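Local atomic coordinates of carbohydrate binding protein, putative, cpb33A (Cellvibrio japonicus, PDB entry 5FJQ), a protein that acts, through this domain of a longer protein, as a copper-dependent lytic polysaccharide monooxygenase important for efficient use of chitin. Residues Y104-I109 / I128-P133; E43-G48 / A65-L70. All blocks are in the same frame, centred on the assembly; numbering follows the deposited sequence.

Contact 1 of 2, residues Y104-I109 / I128-P133; sequences YFRYYI and IHDSGP
R106 lies alongside D130, both side chains pointing the same way from neighbouring antiparallel strands of the beta-sandwich core of the monooxygenase fold. The arginine chain is extended from CG to NE, and R106 NE donates to D130 OD2 at 2.9 Å, forming a salt bridge. D130 OD2 lies near the guanidinium plane, but NE meets that oxygen from above the carboxylate plane; the two planes stand 70° apart. A weak bond from R106 NH2 joins the same oxygen. The Y104 ring lies over one face of the guanidinium, with NE above the ring centre. R106 NH1 and Y104 OH both reach D51.

The other carboxylate oxygen, D130 OD1, accepts from G132 N at 2.9 Å, which makes an Asx turn. CG of D130 is anti to its backbone N (chi1 -175°), and this brings the carboxylate beside R106. Next along the chain, S131 OG takes the N-H of F105 at 3.0 Å and bonds to G132 O, while S131 N donates to F105 O. The serine thus pairs with both backbone polar atoms of F105. Its hydroxyl sits at the edge of the F105 ring, whose stacking partner is W159.

The pairing changes at Y107. I128 and H129 both face it, a classic beta bulge. Y107 O accepts from I128 N at 2.6 Å and from H129 N at 3.1 Å, and Y107 N donates to H129 O. The Y107 and H129 side chains run side by side, and their rings meet obliquely, planes at 74°. Y107 also packs on F92 and V144 of the facing three-stranded sheet. At the far end, I109 CG2 packs on I128 CG2 at 3.6 Å.

Y107 O serves two donors; D130 OD2 takes one good and one weak bond. With R106 alongside, D130 is probably held as the carboxylate.

Contact 2 of 2, residues E43-G48 / A65-L70; sequences EVAVGG and ANRANL
R67 reaches across to E43 and A45 from the loop after helix 53-56, beside an inverse gamma turn centred on V44 that leads into the short strand 45-47. The CB of R67 points toward residues 43-48. The chain runs on through CG and bends about the CG-CD bond (chi3 68°). CD then passes A45 O at 3.6 Å. NE comes next, 3.2 Å from E43 O, and CZ lies 3.1 Å from that same E43 O. The oxygen stands over the centre of the guanidinium face, so the angles are poor for hydrogen bonding. At the tip the two amino groups part. NH1 donates to A45 O at 3.1 Å, with the acceptor close to the guanidinium plane and an N-H...O angle of 156°. NH2 turns to the E43 side chain, where it touches CG and makes a long salt bridge of 3.7 Å to OE2. The E43 side chain also touches H1, a copper ligand.

Beside the arginine the contact is apolar. A65 CB packs between V44 and V46, against CG1 of the first and CG2 of the second. Strand 169-178 lies alongside, and Y172 touches both A65 and V46. V44 has CG2 beside its backbone N, anti to the carbonyl carbon. This methyl meets L70 CD1 at 3.5 Å, tighter than usual for two carbons.

Both contacts reach the same mixed sheet, but they do not touch. Their centres are 19 Å apart and their nearest atoms about 11 Å. Contact 1 pairs strands 102-109 and 126-130, while contact 2 joins strand 45-47, which pairs with strand 169-178, to the loop at 65-70. The copper ion, held by H1 and H100, relates them. In contact 2 the A45 side chain is about 7 Å from the copper, and the E43 side chain about 4 Å from that of H1. In contact 1 the F105 side chain is about 10 Å from the copper and about 8 Å from the H100 side chain. Contact 2 is therefore the closer of the two.

Contact 1 of 2, residues Y104-I109 / I128-P133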
loop_
_atom_site.group_PDB
_atom_site.type_symbol
_atom_site.label_atom_id
_atom_site.label_comp_id
_atom_site.label_asym_id
_atom_site.label_seq_id
_atom_site.Cartn_x
_atom_site.Cartn_y
_atom_site.Cartn_z
ATOM N N TYR A 104 9.866 -11.049 -3.157
ATOM C CA TYR A 104 8.499 -11.001 -3.738
ATOM C C TYR A 104 7.804 -9.651 -3.694
ATOM O O TYR A 104 8.099 -8.785 -2.820
ATOM C CB TYR A 104 7.568 -12.009 -3.032
ATOM C CG TYR A 104 7.466 -11.852 -1.539
ATOM C CD1 TYR A 104 6.707 -10.807 -0.962
ATOM C CD2 TYR A 104 8.039 -12.786 -0.702
ATOM C CE1 TYR A 104 6.566 -10.700 0.407
ATOM C CE2 TYR A 104 7.911 -12.698 0.675
ATOM C CZ TYR A 104 7.188 -11.645 1.231
ATOM O OH TYR A 104 7.117 -11.558 2.578
ATOM N N PHE A 105 6.853 -9.463 -4.592
ATOM C CA PHE A 105 5.804 -8.444 -4.359
ATOM C C PHE A 105 4.550 -9.233 -4.085
ATOM O O PHE A 105 4.114 -10.091 -4.953
ATOM C CB PHE A 105 5.565 -7.512 -5.583
ATOM C CG PHE A 105 6.739 -6.580 -5.885
ATOM C CD1 PHE A 105 7.835 -7.032 -6.618
ATOM C CD2 PHE A 105 6.784 -5.284 -5.353
ATOM C CE1 PHE A 105 8.949 -6.200 -6.897
ATOM C CE2 PHE A 105 7.882 -4.458 -5.622
ATOM C CZ PHE A 105 8.975 -4.919 -6.360
ATOM N N ARG A 106 3.886 -8.902 -2.982
ATOM C CA ARG A 106 2.614 -9.524 -2.682
ATOM C C ARG A 106 1.476 -8.535 -2.561
ATOM O O ARG A 106 1.654 -7.404 -2.061
ATOM C CB ARG A 106 2.661 -10.323 -1.346
ATOM C CG ARG A 106 3.381 -11.633 -1.476
ATOM C CD ARG A 106 3.475 -12.313 -0.114
ATOM N NE ARG A 106 4.256 -13.536 -0.307
ATOM C CZ ARG A 106 4.824 -14.250 0.671
ATOM N NH1 ARG A 106 4.767 -13.827 1.912
ATOM N NH2 ARG A 106 5.536 -15.341 0.388
ATOM N N TYR A 107 0.307 -8.988 -3.025
ATOM C CA TYR A 107 -0.902 -8.239 -2.806
ATOM C C TYR A 107 -1.927 -8.968 -1.976
ATOM O O TYR A 107 -2.197 -10.194 -2.201
ATOM C CB TYR A 107 -1.542 -7.852 -4.136
ATOM C CG TYR A 107 -0.607 -7.019 -4.979
ATOM C CD1 TYR A 107 0.574 -7.570 -5.484
ATOM C CD2 TYR A 107 -0.879 -5.687 -5.232
ATOM C CE1 TYR A 107 1.432 -6.826 -6.296
ATOM C CE2 TYR A 107 -0.047 -4.922 -6.060
ATOM C CZ TYR A 107 1.126 -5.478 -6.511
ATOM O OH TYR A 107 1.943 -4.730 -7.252
ATOM N N TYR A 108 -2.621 -8.156 -1.168
ATOM C CA TYR A 108 -3.731 -8.631 -0.297
ATOM C C TYR A 108 -4.906 -7.737 -0.545
ATOM O O TYR A 108 -4.758 -6.631 -1.145
ATOM C CB TYR A 108 -3.347 -8.566 1.194
ATOM C CG TYR A 108 -2.141 -9.375 1.512
ATOM C CD1 TYR A 108 -0.838 -8.955 1.120
ATOM C CD2 TYR A 108 -2.276 -10.573 2.244
ATOM C CE1 TYR A 108 0.268 -9.746 1.407
ATOM C CE2 TYR A 108 -1.182 -11.328 2.534
ATOM C CZ TYR A 108 0.051 -10.928 2.145
ATOM O OH TYR A 108 1.043 -11.758 2.464
ATOM N N ILE A 109 -6.063 -8.196 -0.083
ATOM C CA ILE A 109 -7.319 -7.436 -0.186
ATOM C C ILE A 109 -8.208 -7.712 1.019
ATOM O O ILE A 109 -8.104 -8.790 1.634
ATOM C CB ILE A 109 -8.095 -7.687 -1.517
ATOM C CG1 ILE A 109 -9.211 -6.632 -1.661
ATOM C CG2 ILE A 109 -8.659 -9.122 -1.573
ATOM C CD1 ILE A 109 -9.809 -6.488 -3.066
ATOM N N ILE A 128 -3.879 -12.204 -2.501
ATOM C CA ILE A 128 -4.457 -12.306 -3.789
ATOM C C ILE A 128 -3.411 -12.429 -4.925
ATOM O O ILE A 128 -3.765 -12.813 -6.054
ATOM C CB ILE A 128 -5.614 -11.306 -4.035
ATOM C CG1 ILE A 128 -5.176 -9.820 -3.929
ATOM C CG2 ILE A 128 -6.854 -11.732 -3.192
ATOM C CD1 ILE A 128 -6.057 -8.869 -4.748
ATOM N N HIS A 129 -2.148 -12.150 -4.586
ATOM C CA HIS A 129 -1.082 -12.249 -5.562
ATOM C C HIS A 129 0.294 -12.370 -4.918
ATOM O O HIS A 129 0.622 -11.664 -3.917
ATOM C CB HIS A 129 -1.113 -11.027 -6.541
ATOM C CG HIS A 129 -0.150 -11.140 -7.681
ATOM N ND1 HIS A 129 -0.450 -11.849 -8.832
ATOM C CD2 HIS A 129 1.121 -10.680 -7.843
ATOM C CE1 HIS A 129 0.579 -11.792 -9.660
ATOM N NE2 HIS A 129 1.539 -11.086 -9.092
ATOM N N ASP A 130 1.145 -13.151 -5.581
ATOM C CA ASP A 130 2.552 -13.287 -5.190
ATOM C C ASP A 130 3.365 -13.331 -6.468
ATOM O O ASP A 130 3.157 -14.186 -7.398
ATOM C CB ASP A 130 2.745 -14.518 -4.284
ATOM C CG ASP A 130 4.148 -14.657 -3.740
ATOM O OD1 ASP A 130 5.128 -14.229 -4.342
ATOM O OD2 ASP A 130 4.288 -15.222 -2.665
ATOM N N SER A 131 4.269 -12.366 -6.572
ATOM C CA SER A 131 4.934 -12.210 -7.812
ATOM C C SER A 131 6.172 -13.087 -7.883
ATOM O O SER A 131 6.767 -13.177 -8.890
ATOM C CB SER A 131 5.316 -10.770 -8.045
ATOM O OG SER A 131 6.509 -10.471 -7.351
ATOM N N GLY A 132 6.573 -13.746 -6.819
ATOM C CA GLY A 132 7.830 -14.463 -6.921
ATOM C C GLY A 132 9.010 -13.489 -6.956
ATOM O O GLY A 132 8.806 -12.253 -7.117
ATOM N N PRO A 133 10.246 -14.026 -6.781
ATOM C CA PRO A 133 11.458 -13.220 -6.685
ATOM C C PRO A 133 11.759 -12.522 -8.014
ATOM O O PRO A 133 11.187 -12.895 -9.094
ATOM C CB PRO A 133 12.543 -14.251 -6.363
ATOM C CG PRO A 133 12.044 -15.480 -7.064
ATOM C CD PRO A 133 10.559 -15.466 -6.886
#

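Contact 2 of 2, residues E43-G48 / A65-L70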
loop_
_atom_site.group_PDB
_atom_site.type_symbol
_atom_site.label_atom_id
_atom_site.label_comp_id
_atom_site.label_asym_id
_atom_site.label_seq_id
_atom_site.Cartn_x
_atom_site.Cartn_y
_atom_site.Cartn_z
ATOM N N GLU A 43 9.349 5.422 0.479
ATOM C CA GLU A 43 9.968 5.121 1.715
ATOM C C GLU A 43 9.002 4.640 2.803
ATOM O O GLU A 43 9.209 4.940 3.979
ATOM C CB GLU A 43 10.509 6.429 2.179
ATOM C CG GLU A 43 11.767 6.367 2.916
ATOM C CD GLU A 43 12.469 7.690 2.767
ATOM O OE1 GLU A 43 13.048 7.917 1.661
ATOM O OE2 GLU A 43 12.382 8.501 3.711
ATOM N N VAL A 44 7.928 3.962 2.452
ATOM C CA VAL A 44 7.034 3.489 3.491
ATOM C C VAL A 44 7.650 2.146 3.827
ATOM O O VAL A 44 7.237 1.085 3.308
ATOM C CB VAL A 44 5.534 3.461 3.018
ATOM C CG1 VAL A 44 4.601 2.963 4.082
ATOM C CG2 VAL A 44 5.048 4.825 2.541
ATOM N N ALA A 45 8.676 2.193 4.687
ATOM C CA ALA A 45 9.729 1.151 4.711
ATOM C C ALA A 45 9.958 0.621 6.095
ATOM O O ALA A 45 9.826 1.366 7.056
ATOM C CB ALA A 45 11.056 1.684 4.160
ATOM N N VAL A 46 10.360 -0.636 6.202
ATOM C CA VAL A 46 10.787 -1.185 7.502
ATOM C C VAL A 46 12.097 -1.890 7.287
ATOM O O VAL A 46 12.162 -2.821 6.499
ATOM C CB VAL A 46 9.748 -2.138 8.121
ATOM C CG1 VAL A 46 10.249 -2.763 9.390
ATOM C CG2 VAL A 46 8.452 -1.425 8.504
ATOM N N GLY A 47 13.156 -1.474 7.980
ATOM C CA GLY A 47 14.441 -2.175 7.867
ATOM C C GLY A 47 14.470 -3.451 8.719
ATOM O O GLY A 47 13.838 -3.521 9.756
ATOM N N GLY A 48 15.200 -4.459 8.264
ATOM C CA GLY A 48 15.384 -5.713 8.979
ATOM C C GLY A 48 14.328 -6.778 8.745
ATOM O O GLY A 48 14.422 -7.855 9.332
ATOM N N ALA A 65 3.251 1.859 7.644
ATOM C CA ALA A 65 4.323 0.951 8.066
ATOM C C ALA A 65 4.835 1.419 9.454
ATOM O O ALA A 65 6.001 1.324 9.734
ATOM C CB ALA A 65 5.439 0.947 7.037
ATOM N N ASN A 66 3.930 1.998 10.254
ATOM C CA ASN A 66 4.194 2.490 11.619
ATOM C C ASN A 66 5.133 3.701 11.689
ATOM O O ASN A 66 5.764 3.981 12.736
ATOM C CB ASN A 66 4.664 1.350 12.544
ATOM C CG ASN A 66 4.454 1.659 14.025
ATOM O OD1 ASN A 66 3.508 2.361 14.414
ATOM N ND2 ASN A 66 5.307 1.077 14.867
ATOM N N ARG A 67 5.182 4.461 10.588
ATOM C CA ARG A 67 5.946 5.678 10.551
ATOM C C ARG A 67 5.056 6.869 10.859
ATOM O O ARG A 67 4.041 7.028 10.215
ATOM C CB ARG A 67 6.561 5.817 9.166
ATOM C CG ARG A 67 7.501 4.627 8.928
ATOM C CD ARG A 67 7.922 4.433 7.524
ATOM N NE ARG A 67 8.775 5.536 7.116
ATOM C CZ ARG A 67 10.092 5.464 6.855
ATOM N NH1 ARG A 67 10.783 4.318 6.926
ATOM N NH2 ARG A 67 10.733 6.562 6.449
ATOM N N ALA A 68 5.432 7.709 11.833
ATOM C CA ALA A 68 4.483 8.702 12.319
ATOM C C ALA A 68 4.067 9.771 11.283
ATOM O O ALA A 68 2.923 10.285 11.277
ATOM C CB ALA A 68 5.013 9.338 13.628
ATOM N N ASN A 69 5.018 10.185 10.466
ATOM C CA ASN A 69 4.756 11.187 9.435
ATOM C C ASN A 69 3.804 10.636 8.281
ATOM O O ASN A 69 3.584 11.311 7.278
ATOM C CB ASN A 69 6.104 11.768 8.895
ATOM C CG ASN A 69 6.919 10.779 8.042
ATOM O OD1 ASN A 69 6.401 9.752 7.553
ATOM N ND2 ASN A 69 8.166 11.161 7.720
ATOM N N LEU A 70 3.247 9.437 8.471
ATOM C CA LEU A 70 2.230 8.866 7.581
ATOM C C LEU A 70 1.025 8.309 8.363
ATOM O O LEU A 70 0.166 7.641 7.798
ATOM C CB LEU A 70 2.799 7.728 6.747
ATOM C CG LEU A 70 3.951 8.063 5.803
ATOM C CD1 LEU A 70 4.643 6.783 5.387
ATOM C CD2 LEU A 70 3.506 8.900 4.564
#